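Long-range contacts in transcriptional regulator, IclR family (Alicyclobacillus acidocaldarius subsp. acidocaldarius, PDB 5TJJ), which probably binds DNA through a helix-turn-helix domain and regulates transcription as a member of the IclR family: residues 99-104 against 237-242; 222-227 against 241-246. All blocks are in the same frame, centred on the assembly; numbering follows the deposited sequence.

Contact 1. Residues 99-104 against 237-242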
ATOM      1  N   ALA A  99      11.339  12.442 -20.734  1.00 40.32           N
ATOM      2  CA  ALA A  99      12.532  11.942 -21.403  1.00 42.87           C
ATOM      3  C   ALA A  99      12.220  11.328 -22.754  1.00 45.48           C
ATOM      4  O   ALA A  99      12.930  11.571 -23.692  1.00 46.89           O
ATOM      5  CB  ALA A  99      13.274  10.936 -20.523  1.00 42.71           C
ATOM      6  N   HIS A 100      11.158  10.531 -22.839  1.00 47.73           N
ATOM      7  CA  HIS A 100      10.770   9.857 -24.085  1.00 50.08           C
ATOM      8  C   HIS A 100      10.145  10.827 -25.087  1.00 50.38           C
ATOM      9  O   HIS A 100      10.423  10.731 -26.267  1.00 52.72           O
ATOM     10  CB  HIS A 100       9.827   8.697 -23.771  1.00 52.97           C
ATOM     11  CG  HIS A 100       9.500   7.829 -24.953  1.00 59.93           C
ATOM     12  ND1 HIS A 100      10.439   7.441 -25.892  1.00 64.03           N
ATOM     13  CD2 HIS A 100       8.332   7.253 -25.334  1.00 63.18           C
ATOM     14  CE1 HIS A 100       9.862   6.679 -26.806  1.00 67.54           C
ATOM     15  NE2 HIS A 100       8.584   6.548 -26.488  1.00 68.12           N
ATOM     16  N   THR A 101       9.341  11.789 -24.614  1.00 48.30           N
ATOM     17  CA  THR A 101       8.687  12.789 -25.495  1.00 48.36           C
ATOM     18  C   THR A 101       9.483  14.073 -25.824  1.00 48.01           C
ATOM     19  O   THR A 101       9.210  14.706 -26.838  1.00 48.70           O
ATOM     20  CB  THR A 101       7.299  13.224 -24.964  1.00 46.23           C
ATOM     21  OG1 THR A 101       7.420  13.894 -23.712  1.00 42.57           O
ATOM     22  CG2 THR A 101       6.397  12.030 -24.804  1.00 47.43           C
ATOM     23  N   GLY A 102      10.438  14.466 -24.976  1.00 46.32           N
ATOM     24  CA  GLY A 102      11.036  15.820 -25.042  1.00 46.41           C
ATOM     25  C   GLY A 102      10.039  16.951 -24.716  1.00 46.77           C
ATOM     26  O   GLY A 102      10.224  18.081 -25.144  1.00 47.39           O
HETATM   27  N   MSE A 103       8.984  16.640 -23.959  1.00 46.66           N
HETATM   28  CA  MSE A 103       7.933  17.596 -23.588  1.00 48.21           C
HETATM   29  C   MSE A 103       7.908  17.753 -22.108  1.00 44.22           C
HETATM   30  O   MSE A 103       8.407  16.900 -21.363  1.00 42.80           O
HETATM   31  CB  MSE A 103       6.560  17.110 -24.038  1.00 52.75           C
HETATM   32  CG  MSE A 103       6.515  17.037 -25.560  1.00 61.23           C
HETATM   33 SE   MSE A 103       4.767  16.398 -26.225  1.00 75.14          SE
HETATM   34  CE  MSE A 103       5.126  16.325 -28.170  1.00 77.31           C
ATOM     35  N   THR A 104       7.317  18.850 -21.647  1.00 42.69           N
ATOM     36  CA  THR A 104       7.152  19.050 -20.212  1.00 39.32           C
ATOM     37  C   THR A 104       5.930  18.231 -19.806  1.00 37.47           C
ATOM     38  O   THR A 104       4.911  18.309 -20.411  1.00 36.66           O
ATOM     39  CB  THR A 104       7.040  20.535 -19.844  1.00 39.39           C
ATOM     40  OG1 THR A 104       8.314  21.147 -20.058  1.00 40.17           O
ATOM     41  CG2 THR A 104       6.620  20.720 -18.388  1.00 37.61           C
ATOM     42  N   GLU A 237       1.301  11.542 -31.566  1.00 52.31           N
ATOM     43  CA  GLU A 237       1.195  10.081 -31.512  1.00 55.33           C
ATOM     44  C   GLU A 237       2.115   9.506 -30.434  1.00 53.82           C
ATOM     45  O   GLU A 237       1.681   8.691 -29.641  1.00 51.79           O
ATOM     46  CB  GLU A 237       1.500   9.443 -32.896  1.00 62.24           C
ATOM     47  CG  GLU A 237       0.888   8.054 -33.114  1.00 66.37           C
ATOM     48  CD  GLU A 237       1.506   7.255 -34.281  1.00 74.15           C
ATOM     49  OE1 GLU A 237       1.456   5.990 -34.237  1.00 76.78           O
ATOM     50  OE2 GLU A 237       2.043   7.866 -35.248  1.00 77.18           O
ATOM     51  N   ARG A 238       3.363   9.956 -30.375  1.00 54.36           N
ATOM     52  CA  ARG A 238       4.324   9.401 -29.422  1.00 55.68           C
ATOM     53  C   ARG A 238       3.986   9.728 -27.977  1.00 50.64           C
ATOM     54  O   ARG A 238       4.158   8.906 -27.090  1.00 51.11           O
ATOM     55  CB  ARG A 238       5.754   9.872 -29.743  1.00 61.36           C
ATOM     56  CG  ARG A 238       6.843   9.085 -29.020  1.00 64.64           C
ATOM     57  CD  ARG A 238       8.209   9.756 -29.076  1.00 68.66           C
ATOM     58  NE  ARG A 238       8.806   9.683 -30.417  1.00 74.80           N
ATOM     59  CZ  ARG A 238       8.951  10.700 -31.280  1.00 77.11           C
ATOM     60  NH1 ARG A 238       8.561  11.946 -30.966  1.00 75.18           N
ATOM     61  NH2 ARG A 238       9.505  10.468 -32.472  1.00 79.95           N
ATOM     62  N   ALA A 239       3.490  10.927 -27.740  1.00 47.33           N
ATOM     63  CA  ALA A 239       3.178  11.369 -26.397  1.00 43.50           C
ATOM     64  C   ALA A 239       1.923  10.681 -25.832  1.00 42.07           C
ATOM     65  O   ALA A 239       1.844  10.348 -24.647  1.00 41.58           O
ATOM     66  CB  ALA A 239       3.025  12.870 -26.408  1.00 42.53           C
ATOM     67  N   VAL A 240       0.941  10.467 -26.691  1.00 42.80           N
ATOM     68  CA  VAL A 240      -0.257   9.713 -26.349  1.00 41.63           C
ATOM     69  C   VAL A 240       0.136   8.321 -25.884  1.00 41.83           C
ATOM     70  O   VAL A 240      -0.339   7.857 -24.857  1.00 41.01           O
ATOM     71  CB  VAL A 240      -1.232   9.627 -27.553  1.00 42.56           C
ATOM     72  CG1 VAL A 240      -2.356   8.605 -27.315  1.00 42.17           C
ATOM     73  CG2 VAL A 240      -1.817  11.001 -27.813  1.00 42.73           C
ATOM     74  N   LYS A 241       1.026   7.684 -26.632  1.00 44.48           N
ATOM     75  CA  LYS A 241       1.458   6.325 -26.330  1.00 46.32           C
ATOM     76  C   LYS A 241       2.256   6.269 -25.005  1.00 44.67           C
ATOM     77  O   LYS A 241       2.045   5.369 -24.207  1.00 45.13           O
ATOM     78  CB  LYS A 241       2.222   5.736 -27.522  1.00 51.46           C
ATOM     79  CG  LYS A 241       2.323   4.210 -27.528  1.00 56.28           C
ATOM     80  CD  LYS A 241       3.206   3.691 -28.669  1.00 60.58           C
ATOM     81  CE  LYS A 241       4.093   2.546 -28.215  1.00 62.82           C
ATOM     82  NZ  LYS A 241       4.991   2.122 -29.324  1.00 68.27           N
ATOM     83  N   ALA A 242       3.094   7.268 -24.737  1.00 43.95           N
ATOM     84  CA  ALA A 242       3.869   7.323 -23.485  1.00 43.18           C
ATOM     85  C   ALA A 242       2.958   7.661 -22.269  1.00 41.40           C
ATOM     86  O   ALA A 242       2.983   6.965 -21.268  1.00 41.60           O
ATOM     87  CB  ALA A 242       5.019   8.317 -23.618  1.00 43.91           C
TER

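Contact 2. Residues 222-227 against 241-246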
ATOM      1  N   LEU A 222      -2.557  12.930 -16.339  1.00 32.40           N
ATOM      2  CA  LEU A 222      -1.197  13.129 -16.767  1.00 34.77           C
ATOM      3  C   LEU A 222      -1.268  13.862 -18.074  1.00 35.08           C
ATOM      4  O   LEU A 222      -1.983  13.443 -18.966  1.00 33.25           O
ATOM      5  CB  LEU A 222      -0.445  11.807 -17.013  1.00 34.94           C
ATOM      6  CG  LEU A 222      -0.473  10.717 -15.970  1.00 35.52           C
ATOM      7  CD1 LEU A 222       0.479   9.620 -16.385  1.00 37.98           C
ATOM      8  CD2 LEU A 222      -0.049  11.260 -14.624  1.00 38.25           C
ATOM      9  N   SER A 223      -0.462  14.911 -18.201  1.00 38.32           N
ATOM     10  CA  SER A 223      -0.490  15.775 -19.374  1.00 39.30           C
ATOM     11  C   SER A 223       0.907  16.183 -19.845  1.00 40.40           C
ATOM     12  O   SER A 223       1.831  16.243 -19.060  1.00 40.50           O
ATOM     13  CB  SER A 223      -1.301  16.998 -19.036  1.00 40.29           C
ATOM     14  OG  SER A 223      -1.445  17.792 -20.183  1.00 46.32           O
ATOM     15  N   CYS A 224       1.038  16.457 -21.137  1.00 42.00           N
ATOM     16  CA  CYS A 224       2.302  16.905 -21.757  1.00 43.43           C
ATOM     17  C   CYS A 224       2.056  18.249 -22.416  1.00 44.11           C
ATOM     18  O   CYS A 224       1.094  18.404 -23.180  1.00 43.86           O
ATOM     19  CB  CYS A 224       2.757  15.933 -22.849  1.00 44.15           C
ATOM     20  SG  CYS A 224       3.879  14.682 -22.250  1.00 47.38           S
ATOM     21  N   LEU A 225       2.932  19.206 -22.151  1.00 44.42           N
ATOM     22  CA  LEU A 225       2.882  20.508 -22.813  1.00 45.06           C
ATOM     23  C   LEU A 225       4.010  20.616 -23.823  1.00 44.53           C
ATOM     24  O   LEU A 225       5.129  20.192 -23.550  1.00 46.80           O
ATOM     25  CB  LEU A 225       2.964  21.658 -21.798  1.00 46.12           C
ATOM     26  CG  LEU A 225       1.919  21.615 -20.667  1.00 45.61           C
ATOM     27  CD1 LEU A 225       2.070  22.828 -19.760  1.00 47.67           C
ATOM     28  CD2 LEU A 225       0.500  21.532 -21.206  1.00 44.61           C
ATOM     29  N   THR A 226       3.693  21.170 -24.984  1.00 42.91           N
ATOM     30  CA  THR A 226       4.682  21.554 -25.969  1.00 44.69           C
ATOM     31  C   THR A 226       4.200  22.791 -26.739  1.00 45.12           C
ATOM     32  O   THR A 226       3.043  23.202 -26.620  1.00 44.62           O
ATOM     33  CB  THR A 226       5.034  20.381 -26.922  1.00 44.89           C
ATOM     34  OG1 THR A 226       6.140  20.761 -27.745  1.00 49.66           O
ATOM     35  CG2 THR A 226       3.871  19.935 -27.817  1.00 43.05           C
HETATM   36  N   MSE A 227       5.093  23.361 -27.527  1.00 46.57           N
HETATM   37  CA  MSE A 227       4.774  24.486 -28.386  1.00 48.57           C
HETATM   38  C   MSE A 227       4.095  23.964 -29.615  1.00 46.64           C
HETATM   39  O   MSE A 227       4.567  23.022 -30.239  1.00 46.79           O
HETATM   40  CB  MSE A 227       6.024  25.211 -28.836  1.00 54.22           C
HETATM   41  CG  MSE A 227       6.741  25.770 -27.616  1.00 59.32           C
HETATM   42 SE   MSE A 227       8.101  27.100 -28.143  1.00 71.57          SE
HETATM   43  CE  MSE A 227       9.631  25.949 -28.672  1.00 71.32           C
ATOM     44  N   LYS A 241       1.026   7.684 -26.632  1.00 44.48           N
ATOM     45  CA  LYS A 241       1.458   6.325 -26.330  1.00 46.32           C
ATOM     46  C   LYS A 241       2.256   6.269 -25.005  1.00 44.67           C
ATOM     47  O   LYS A 241       2.045   5.369 -24.207  1.00 45.13           O
ATOM     48  CB  LYS A 241       2.222   5.736 -27.522  1.00 51.46           C
ATOM     49  CG  LYS A 241       2.323   4.210 -27.528  1.00 56.28           C
ATOM     50  CD  LYS A 241       3.206   3.691 -28.669  1.00 60.58           C
ATOM     51  CE  LYS A 241       4.093   2.546 -28.215  1.00 62.82           C
ATOM     52  NZ  LYS A 241       4.991   2.122 -29.324  1.00 68.27           N
ATOM     53  N   ALA A 242       3.094   7.268 -24.737  1.00 43.95           N
ATOM     54  CA  ALA A 242       3.869   7.323 -23.485  1.00 43.18           C
ATOM     55  C   ALA A 242       2.958   7.661 -22.269  1.00 41.40           C
ATOM     56  O   ALA A 242       2.983   6.965 -21.268  1.00 41.60           O
ATOM     57  CB  ALA A 242       5.019   8.317 -23.618  1.00 43.91           C
ATOM     58  N   LEU A 243       2.134   8.694 -22.394  1.00 38.57           N
ATOM     59  CA  LEU A 243       1.127   9.019 -21.389  1.00 37.61           C
ATOM     60  C   LEU A 243       0.191   7.865 -21.040  1.00 38.38           C
ATOM     61  O   LEU A 243      -0.097   7.660 -19.864  1.00 40.30           O
ATOM     62  CB  LEU A 243       0.278  10.227 -21.836  1.00 35.93           C
ATOM     63  CG  LEU A 243       1.085  11.529 -21.829  1.00 36.62           C
ATOM     64  CD1 LEU A 243       0.358  12.567 -22.650  1.00 36.43           C
ATOM     65  CD2 LEU A 243       1.367  12.007 -20.399  1.00 36.36           C
ATOM     66  N   LYS A 244      -0.286   7.124 -22.035  1.00 39.05           N
ATOM     67  CA  LYS A 244      -1.107   5.930 -21.759  1.00 40.83           C
ATOM     68  C   LYS A 244      -0.378   4.801 -21.057  1.00 42.11           C
ATOM     69  O   LYS A 244      -0.962   4.193 -20.171  1.00 42.02           O
ATOM     70  CB  LYS A 244      -1.759   5.378 -23.024  1.00 42.41           C
ATOM     71  CG  LYS A 244      -3.016   6.122 -23.387  1.00 42.71           C
ATOM     72  CD  LYS A 244      -3.562   5.608 -24.708  1.00 46.81           C
ATOM     73  CE  LYS A 244      -5.012   6.035 -24.910  1.00 47.57           C
ATOM     74  NZ  LYS A 244      -5.602   5.237 -26.019  1.00 51.45           N
ATOM     75  N   GLU A 245       0.868   4.509 -21.445  1.00 45.20           N
ATOM     76  CA  GLU A 245       1.664   3.518 -20.719  1.00 48.95           C
ATOM     77  C   GLU A 245       1.850   3.929 -19.250  1.00 46.84           C
ATOM     78  O   GLU A 245       1.672   3.108 -18.346  1.00 47.34           O
ATOM     79  CB  GLU A 245       3.010   3.266 -21.391  1.00 55.21           C
ATOM     80  CG  GLU A 245       2.872   2.483 -22.688  1.00 62.32           C
ATOM     81  CD  GLU A 245       4.154   2.427 -23.525  1.00 69.64           C
ATOM     82  OE1 GLU A 245       5.260   2.472 -22.933  1.00 73.61           O
ATOM     83  OE2 GLU A 245       4.053   2.325 -24.782  1.00 74.95           O
ATOM     84  N   SER A 246       2.145   5.212 -19.025  1.00 43.00           N
ATOM     85  CA  SER A 246       2.283   5.733 -17.689  1.00 41.53           C
ATOM     86  C   SER A 246       0.970   5.777 -16.936  1.00 39.90           C
ATOM     87  O   SER A 246       0.948   5.475 -15.766  1.00 40.58           O
ATOM     88  CB  SER A 246       2.922   7.118 -17.697  1.00 40.79           C
ATOM     89  OG  SER A 246       4.280   6.990 -18.051  1.00 42.36           O
TER

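Contact 1. Residues 99-104 against 237-242
With CG anti to the backbone N in both residues (chi1 -173° in H100, -166° in R238), the imidazole of H100 and the aliphatic arm of R238 meet on the solvent-facing side of two helices. CD of R238 comes over one face of the ring, 4.3 Å from its centroid and 17° off the normal, a CH-pi contact displaced toward the rim. The same carbon touches the backbone O of H100 at 3.7 Å, and the guanidinium stands steeply to the imidazole; its NH1 forms a salt bridge with D235. At the ring edge, in plane, CD2 of H100 meets CB of A242 at 3.9 Å.

In T101, methyl CG2 lies against the helix backbone, 3.7 Å from CA of A239, while OG1 accepts from the backbone N of M103 at 3.2 Å in an ST turn and hydrogen-bonds to the backbone O of V97. The chain turns through G102, the first residue past the helix, with the positive phi that glycine readily adopts, and selenomethionine M103 extends its SE to within 3.9 Å of CB of A239. No hydrogen bond crosses the contact; the small A239 is consistent with the close approach of its CA to CA of T101, 5.8 Å. The C-terminal end of helix 86-101 packs on helix 233-253 just before strand 104-110, with T101 and M103 also reaching C224 of strand 218-227.

Contact 2. Residues 222-227 against 241-246
L243 reaches down from its helix toward L222 and C224, and its side chain illustrates how a leucine can anchor one turn of a helix on a sheet. CB starts toward the strand, and CG, anti to the carbonyl carbon (chi1 -69°), divides into two methyls, whose neighbours partly overlap. CD2 packs on CB of L222 at 3.8 Å and lies 4.1 Å from the backbone N of S223, so it rests partly on the backbone. CD1 turns to C224, where SG is 4.1 Å away and CB equally near; SG also touches CD2. The side chain reaches V207 and V209 of strand 204-212 too. Replacing it with an alanine would probably strip L222 CB and C224 SG of the cover they get from this helix and open a gap between helix and strand.

A turn later, S246 presents its CB to CD1 of L222 at 3.7 Å, while its OG hydrogen-bonds to E93 of helix 86-101. S223, between L222 and C224, points away from the helix, its OG bonded to the backbone O of V207. The axes of strand 222-227 and helix 241-246 run nearly antiparallel, at 157°, and approach to 8.9 Å. This is the buried helix-on-sheet packing of a GAF-like fold, consistent with the IclR C-terminal family, in which the terminal helix lies along one face of a central antiparallel sheet.

From the N terminus, the chain first reaches 99-104, where helix 86-101 gives way to strand 104-110. It then passes through most of the C-terminal domain before 222-227 and helix 233-253, which supplies the second half of both contacts. Contact 1 closes a long loop across 132 intervening residues; contact 2 closes a short one of 13, the connection after strand 218-227 and the first turns of that helix. The contacts cross and do not nest: 222-227 lies inside the span of contact 1, but 241-246 runs on past 237-242, sharing K241 and A242. T104 O and L225 N, 2.8 Å apart in a probable hydrogen bond, join the other segments, tying two helices and the sheet together.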